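Local structure of transcriptional regulator, TetR family (5K7F) at residues A[91-96]-A[143-148]; A[98-103]-A[168-173]. The protein probably binds DNA as a TetR-family transcriptional regulator linked to isovaleryl coenzyme A, and is thought to regulate its alternative biosynthesis. One frame throughout, in Å; residues are numbered along the deposited sequence. Where two conformers were deposited one is given.

Contact 1. Residues A[91-96]-A[143-148]; sequences ERLRAC and EAFSQA
Arg92 reaches Gln147 because its CG stands anti to the backbone N (chi1 -168°) and its chain bends at chi3 (78°). Gln147 comes to meet it with a chain extended beyond CG. Arg92 NH2 donates a hydrogen bond to Gln147 OE1 at 2.8 Å, with an N-H...O angle of 169°. The oxygen lies at the edge of the guanidinium, close to its plane. The donor sits above the carbonyl plane of the amide, well off the in-plane direction. The two flat groups are turned nearly perpendicular. The other terminal nitrogen, NH1, bonds to Ile86 O, and the two bonds together limit the rotation of the guanidinium. An alanine here would remove both bonds, and would probably leave Gln147 OE1 without this donor and its amide freer to turn.

Beside this polar pair the packing is apolar. Leu93 and Ala144 are the pair whose CA atoms come nearest across the two segments. Ala144 CB lies 3.6 Å from Leu93 CG and 3.7 Å from Arg92 NH2, so one methyl serves both side chains. Leu93 CD1 sits over the centre of the Phe145 ring, 4.2 Å from the centroid, in a CH-pi contact. Leu93 CD2 reaches the same ring at Phe145 CE2, 3.9 Å away. Ala148 CB is a looser neighbour of Leu93 CD1. Phe145 also packs on Met195 of the second subunit.

The two helix segments run roughly antiparallel, their axes 9.8 Å apart at closest approach. This is helix-helix packing inside the all-helical C-terminal domain of a TetR-family regulator, between helices 89-105 and 125-150.

Contact 2. Residues A[98-103]-A[168-173]; sequences RHNILL and GMVLWI
Ile101 and Asn100 pack against Val170, Ile173 and Leu171 in the helical C-terminal domain of the TetR fold. Here helix 89-105 meets the C-terminal end of helix 159-171. The backbones come close, with Ile101 CA only 5.7 Å from Val170 CA.

The apolar contacts centre on Ile101. Its CG1 branch lies beside the backbone N (chi1 -71°), and CG2 takes the position anti to that N. The two branches together receive the end of Ile173. Ile173 CD1 is 3.6 Å from Ile101 CG1 and equally 3.6 Å from Ile101 CG2. The two isoleucines cross at about a right angle. Val170 meets the same CG1 with both its methyls. Val170 CG1 is 3.8 Å from Ile101 CG1, and Val170 CG2 is slightly farther from it. The dimer interface is close by, where Leu171 packs on Trp172 of the second subunit and Met169 meets Met169 of that subunit.

The second kind of contact sets a polar group against methyls. Asn100 points toward the other segment, and its amide is buried. Its CG lies opposite the backbone N (chi1 -158°), which sets the amide against Val170 CG1. The two side chains meet at a slant. Asn100 OD1 is hydrogen-bonded to Tyr137 OH of helix 125-150, which ties the amide to a third helix. Leu171 starts away from helix 89-105, but its end turns back far enough for Leu171 CD2 to come within 4.3 Å of Asn100 ND2. That nitrogen has no hydrogen-bond partner in the model. Its closest neighbour across the contact is a methyl, Val170 CG1, at 3.5 Å from Asn100 ND2.

How the contacts relate
From the N terminus, the chain first passes through the predicted DNA-binding region and helix 60-83, then enters helix 89-105. This helix supplies the first segment of both contacts, 91-96 and then 98-103. Contact 1 closes when helix 125-150 returns with residues 143-148, spanning 46 intervening residues. Contact 2 closes later, at residues 168-173 near the end of helix 159-171, with 64 residues between its segments. The segments alternate along the chain, so the two closures cross and neither nests in the other. The centres of contact 1 and contact 2 lie about 15 Å apart. Helix 89-105 thereby joins two successive helices of the C-terminal domain.

Contact 1. Residues A[91-96]-A[143-148]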
loop_
_atom_site.group_PDB
_atom_site.type_symbol
_atom_site.label_atom_id
_atom_site.label_comp_id
_atom_site.label_asym_id
_atom_site.label_seq_id
_atom_site.Cartn_x
_atom_site.Cartn_y
_atom_site.Cartn_z
ATOM N N GLU A 91 -18.237 -14.334 -8.609
ATOM C CA GLU A 91 -18.869 -13.141 -9.168
ATOM C C GLU A 91 -18.875 -12.011 -8.151
ATOM O O GLU A 91 -18.645 -10.845 -8.502
ATOM C CB GLU A 91 -20.314 -13.440 -9.592
ATOM C CG GLU A 91 -20.489 -14.366 -10.795
ATOM C CD GLU A 91 -21.966 -14.517 -11.225
ATOM O OE1 GLU A 91 -22.849 -13.752 -10.736
ATOM O OE2 GLU A 91 -22.235 -15.417 -12.046
ATOM N N ARG A 92 -19.080 -12.339 -6.899
ATOM C CA ARG A 92 -19.060 -11.339 -5.848
ATOM C C ARG A 92 -17.656 -10.703 -5.686
ATOM O O ARG A 92 -17.501 -9.510 -5.603
ATOM C CB ARG A 92 -19.514 -11.952 -4.545
ATOM C CG ARG A 92 -19.811 -10.986 -3.473
ATOM C CD ARG A 92 -20.751 -11.566 -2.437
ATOM N NE ARG A 92 -20.108 -12.429 -1.563
ATOM C CZ ARG A 92 -20.339 -13.725 -1.449
ATOM N NH1 ARG A 92 -21.227 -14.284 -2.175
ATOM N NH2 ARG A 92 -19.628 -14.425 -0.643
ATOM N N LEU A 93 -16.624 -11.543 -5.689
ATOM C CA LEU A 93 -15.264 -11.017 -5.556
ATOM C C LEU A 93 -14.888 -10.152 -6.761
ATOM O O LEU A 93 -14.266 -9.086 -6.605
ATOM C CB LEU A 93 -14.296 -12.182 -5.403
ATOM C CG LEU A 93 -14.234 -12.771 -3.990
ATOM C CD1 LEU A 93 -13.648 -14.137 -4.081
ATOM C CD2 LEU A 93 -13.448 -11.837 -3.071
ATOM N N ARG A 94 -15.309 -10.569 -7.974
ATOM C CA ARG A 94 -15.012 -9.788 -9.175
ATOM C C ARG A 94 -15.693 -8.414 -9.130
ATOM O O ARG A 94 -15.077 -7.387 -9.460
ATOM C CB ARG A 94 -15.483 -10.530 -10.428
ATOM C CG ARG A 94 -14.702 -11.764 -10.737
ATOM C CD ARG A 94 -15.214 -12.464 -12.002
ATOM N NE ARG A 94 -14.509 -13.711 -12.235
ATOM C CZ ARG A 94 -15.083 -14.848 -12.633
ATOM N NH1 ARG A 94 -16.392 -14.903 -12.857
ATOM N NH2 ARG A 94 -14.341 -15.934 -12.794
ATOM N N ALA A 95 -16.934 -8.384 -8.676
ATOM C CA ALA A 95 -17.651 -7.115 -8.555
ATOM C C ALA A 95 -17.079 -6.269 -7.428
ATOM O O ALA A 95 -16.979 -5.041 -7.572
ATOM C CB ALA A 95 -19.144 -7.357 -8.341
ATOM N N CYS A 96 -16.689 -6.915 -6.307
ATOM C CA CYS A 96 -16.145 -6.204 -5.155
ATOM C C CYS A 96 -14.838 -5.519 -5.522
ATOM O O CYS A 96 -14.619 -4.339 -5.221
ATOM C CB CYS A 96 -15.967 -7.169 -3.994
ATOM S SG CYS A 96 -15.705 -6.399 -2.382
ATOM N N GLU A 143 -14.662 -14.676 3.680
ATOM C CA GLU A 143 -15.790 -15.582 3.460
ATOM C C GLU A 143 -15.985 -15.868 1.974
ATOM O O GLU A 143 -16.207 -17.012 1.582
ATOM C CB GLU A 143 -17.061 -14.999 4.088
ATOM N N ALA A 144 -15.867 -14.848 1.120
ATOM C CA ALA A 144 -15.999 -15.076 -0.318
ATOM C C ALA A 144 -14.874 -15.952 -0.865
ATOM O O ALA A 144 -15.127 -16.874 -1.659
ATOM C CB ALA A 144 -16.039 -13.754 -1.067
ATOM N N PHE A 145 -13.636 -15.700 -0.458
ATOM C CA PHE A 145 -12.543 -16.573 -0.885
ATOM C C PHE A 145 -12.794 -18.019 -0.437
ATOM O O PHE A 145 -12.655 -18.949 -1.232
ATOM C CB PHE A 145 -11.209 -16.029 -0.372
ATOM C CG PHE A 145 -10.539 -15.055 -1.304
ATOM C CD1 PHE A 145 -9.960 -15.476 -2.464
ATOM C CD2 PHE A 145 -10.528 -13.696 -1.013
ATOM C CE1 PHE A 145 -9.318 -14.565 -3.289
ATOM C CE2 PHE A 145 -9.890 -12.808 -1.829
ATOM C CZ PHE A 145 -9.298 -13.245 -2.969
ATOM N N SER A 146 -13.255 -18.212 0.801
ATOM C CA SER A 146 -13.581 -19.555 1.304
ATOM C C SER A 146 -14.606 -20.278 0.446
ATOM O O SER A 146 -14.430 -21.455 0.105
ATOM C CB SER A 146 -14.096 -19.448 2.734
ATOM O OG SER A 146 -12.989 -19.235 3.580
ATOM N N GLN A 147 -15.726 -19.611 0.170
ATOM C CA GLN A 147 -16.806 -20.168 -0.635
ATOM C C GLN A 147 -16.359 -20.474 -2.053
ATOM O O GLN A 147 -16.642 -21.546 -2.585
ATOM C CB GLN A 147 -17.952 -19.180 -0.668
ATOM C CG GLN A 147 -18.580 -18.930 0.658
ATOM C CD GLN A 147 -19.571 -17.802 0.603
ATOM O OE1 GLN A 147 -19.776 -17.199 -0.440
ATOM N NE2 GLN A 147 -20.186 -17.494 1.749
ATOM N N ALA A 148 -15.687 -19.516 -2.702
ATOM C CA ALA A 148 -15.228 -19.727 -4.057
ATOM C C ALA A 148 -14.230 -20.871 -4.167
ATOM O O ALA A 148 -14.259 -21.598 -5.163
ATOM C CB ALA A 148 -14.613 -18.439 -4.593
#

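Contact 2. Residues A[98-103]-A[168-173]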
loop_
_atom_site.group_PDB
_atom_site.type_symbol
_atom_site.label_atom_id
_atom_site.label_comp_id
_atom_site.label_asym_id
_atom_site.label_seq_id
_atom_site.Cartn_x
_atom_site.Cartn_y
_atom_site.Cartn_z
ATOM N N ARG A 98 -13.826 -4.611 -8.590
ATOM C CA ARG A 98 -14.066 -3.493 -9.496
ATOM C C ARG A 98 -14.590 -2.271 -8.733
ATOM O O ARG A 98 -14.026 -1.169 -8.851
ATOM C CB ARG A 98 -15.014 -3.922 -10.607
ATOM C CG ARG A 98 -15.262 -2.858 -11.672
ATOM C CD ARG A 98 -16.162 -3.416 -12.768
ATOM N NE ARG A 98 -16.246 -2.575 -13.972
ATOM C CZ ARG A 98 -15.372 -2.569 -14.983
ATOM N NH1 ARG A 98 -14.264 -3.331 -14.981
ATOM N NH2 ARG A 98 -15.620 -1.791 -16.022
ATOM N N HIS A 99 -15.596 -2.461 -7.880
ATOM C CA HIS A 99 -16.094 -1.335 -7.077
ATOM C C HIS A 99 -15.013 -0.731 -6.179
ATOM O O HIS A 99 -14.932 0.498 -6.029
ATOM C CB HIS A 99 -17.290 -1.787 -6.250
ATOM C CG HIS A 99 -18.579 -1.897 -7.048
ATOM N ND1 HIS A 99 -19.222 -0.811 -7.596
ATOM C CD2 HIS A 99 -19.299 -2.982 -7.427
ATOM C CE1 HIS A 99 -20.305 -1.216 -8.246
ATOM N NE2 HIS A 99 -20.383 -2.534 -8.152
ATOM N N ASN A 100 -14.181 -1.578 -5.545
ATOM C CA ASN A 100 -13.123 -1.065 -4.668
ATOM C C ASN A 100 -12.094 -0.229 -5.455
ATOM O O ASN A 100 -11.590 0.783 -4.965
ATOM C CB ASN A 100 -12.461 -2.241 -3.953
ATOM C CG ASN A 100 -11.755 -1.877 -2.670
ATOM O OD1 ASN A 100 -11.662 -2.729 -1.794
ATOM N ND2 ASN A 100 -11.258 -0.655 -2.542
ATOM N N ILE A 101 -11.755 -0.642 -6.678
ATOM C CA ILE A 101 -10.780 0.110 -7.450
ATOM C C ILE A 101 -11.343 1.478 -7.798
ATOM O O ILE A 101 -10.631 2.493 -7.788
ATOM C CB ILE A 101 -10.378 -0.674 -8.712
ATOM C CG1 ILE A 101 -9.520 -1.875 -8.350
ATOM C CG2 ILE A 101 -9.575 0.214 -9.703
ATOM C CD1 ILE A 101 -9.378 -2.901 -9.451
ATOM N N LEU A 102 -12.624 1.517 -8.112
ATOM C CA LEU A 102 -13.269 2.801 -8.374
ATOM C C LEU A 102 -13.269 3.676 -7.114
ATOM O O LEU A 102 -12.941 4.863 -7.170
ATOM C CB LEU A 102 -14.690 2.583 -8.938
ATOM C CG LEU A 102 -14.832 1.839 -10.300
ATOM C CD1 LEU A 102 -16.282 1.621 -10.659
ATOM C CD2 LEU A 102 -14.033 2.517 -11.411
ATOM N N LEU A 103 -13.634 3.124 -5.962
ATOM C CA LEU A 103 -13.571 3.917 -4.731
ATOM C C LEU A 103 -12.178 4.520 -4.479
ATOM O O LEU A 103 -12.054 5.641 -3.978
ATOM C CB LEU A 103 -13.991 3.042 -3.549
ATOM C CG LEU A 103 -13.766 3.623 -2.159
ATOM C CD1 LEU A 103 -14.604 4.822 -1.927
ATOM C CD2 LEU A 103 -14.081 2.590 -1.085
ATOM N N GLY A 168 -4.030 -5.427 -0.948
ATOM C CA GLY A 168 -2.807 -4.759 -1.370
ATOM C C GLY A 168 -2.868 -4.314 -2.825
ATOM O O GLY A 168 -2.455 -3.205 -3.167
ATOM N N MET A 169 -3.268 -5.215 -3.714
ATOM C CA MET A 169 -3.407 -4.822 -5.123
ATOM C C MET A 169 -4.220 -3.554 -5.272
ATOM O O MET A 169 -3.825 -2.634 -6.013
ATOM C CB MET A 169 -4.073 -5.932 -5.943
ATOM C CG MET A 169 -3.201 -7.047 -6.329
ATOM S SD MET A 169 -4.158 -8.399 -7.077
ATOM C CE MET A 169 -4.859 -7.598 -8.462
ATOM N N VAL A 170 -5.338 -3.470 -4.563
ATOM C CA VAL A 170 -6.312 -2.411 -4.856
ATOM C C VAL A 170 -5.940 -1.126 -4.140
ATOM O O VAL A 170 -5.945 -0.046 -4.741
ATOM C CB VAL A 170 -7.724 -2.884 -4.481
ATOM C CG1 VAL A 170 -8.714 -1.773 -4.669
ATOM C CG2 VAL A 170 -8.103 -4.079 -5.371
ATOM N N LEU A 171 -5.555 -1.207 -2.866
ATOM C CA LEU A 171 -5.311 0.019 -2.127
ATOM C C LEU A 171 -4.038 0.714 -2.600
ATOM O O LEU A 171 -3.938 1.945 -2.501
ATOM C CB LEU A 171 -5.253 -0.286 -0.623
ATOM C CG LEU A 171 -6.551 -0.869 -0.055
ATOM C CD1 LEU A 171 -6.364 -1.167 1.426
ATOM C CD2 LEU A 171 -7.711 0.077 -0.265
ATOM N N TRP A 172 -3.045 -0.040 -3.097
ATOM C CA TRP A 172 -1.789 0.555 -3.545
ATOM C C TRP A 172 -1.933 1.325 -4.859
ATOM O O TRP A 172 -1.000 2.056 -5.221
ATOM C CB TRP A 172 -0.683 -0.522 -3.651
ATOM C CG TRP A 172 0.708 0.052 -3.318
ATOM C CD1 TRP A 172 1.151 0.454 -2.088
ATOM C CD2 TRP A 172 1.780 0.321 -4.231
ATOM N NE1 TRP A 172 2.422 0.950 -2.180
ATOM C CE2 TRP A 172 2.836 0.873 -3.481
ATOM C CE3 TRP A 172 1.958 0.141 -5.606
ATOM C CZ2 TRP A 172 4.052 1.242 -4.059
ATOM C CZ3 TRP A 172 3.179 0.525 -6.179
ATOM C CH2 TRP A 172 4.188 1.072 -5.409
ATOM N N ILE A 173 -3.086 1.221 -5.552
ATOM C CA ILE A 173 -3.325 1.955 -6.811
ATOM C C ILE A 173 -3.118 3.463 -6.643
ATOM O O ILE A 173 -2.675 4.139 -7.575
ATOM C CB ILE A 173 -4.714 1.634 -7.354
ATOM C CG1 ILE A 173 -4.831 0.145 -7.725
ATOM C CG2 ILE A 173 -5.017 2.503 -8.557
ATOM C CD1 ILE A 173 -6.296 -0.258 -8.230
#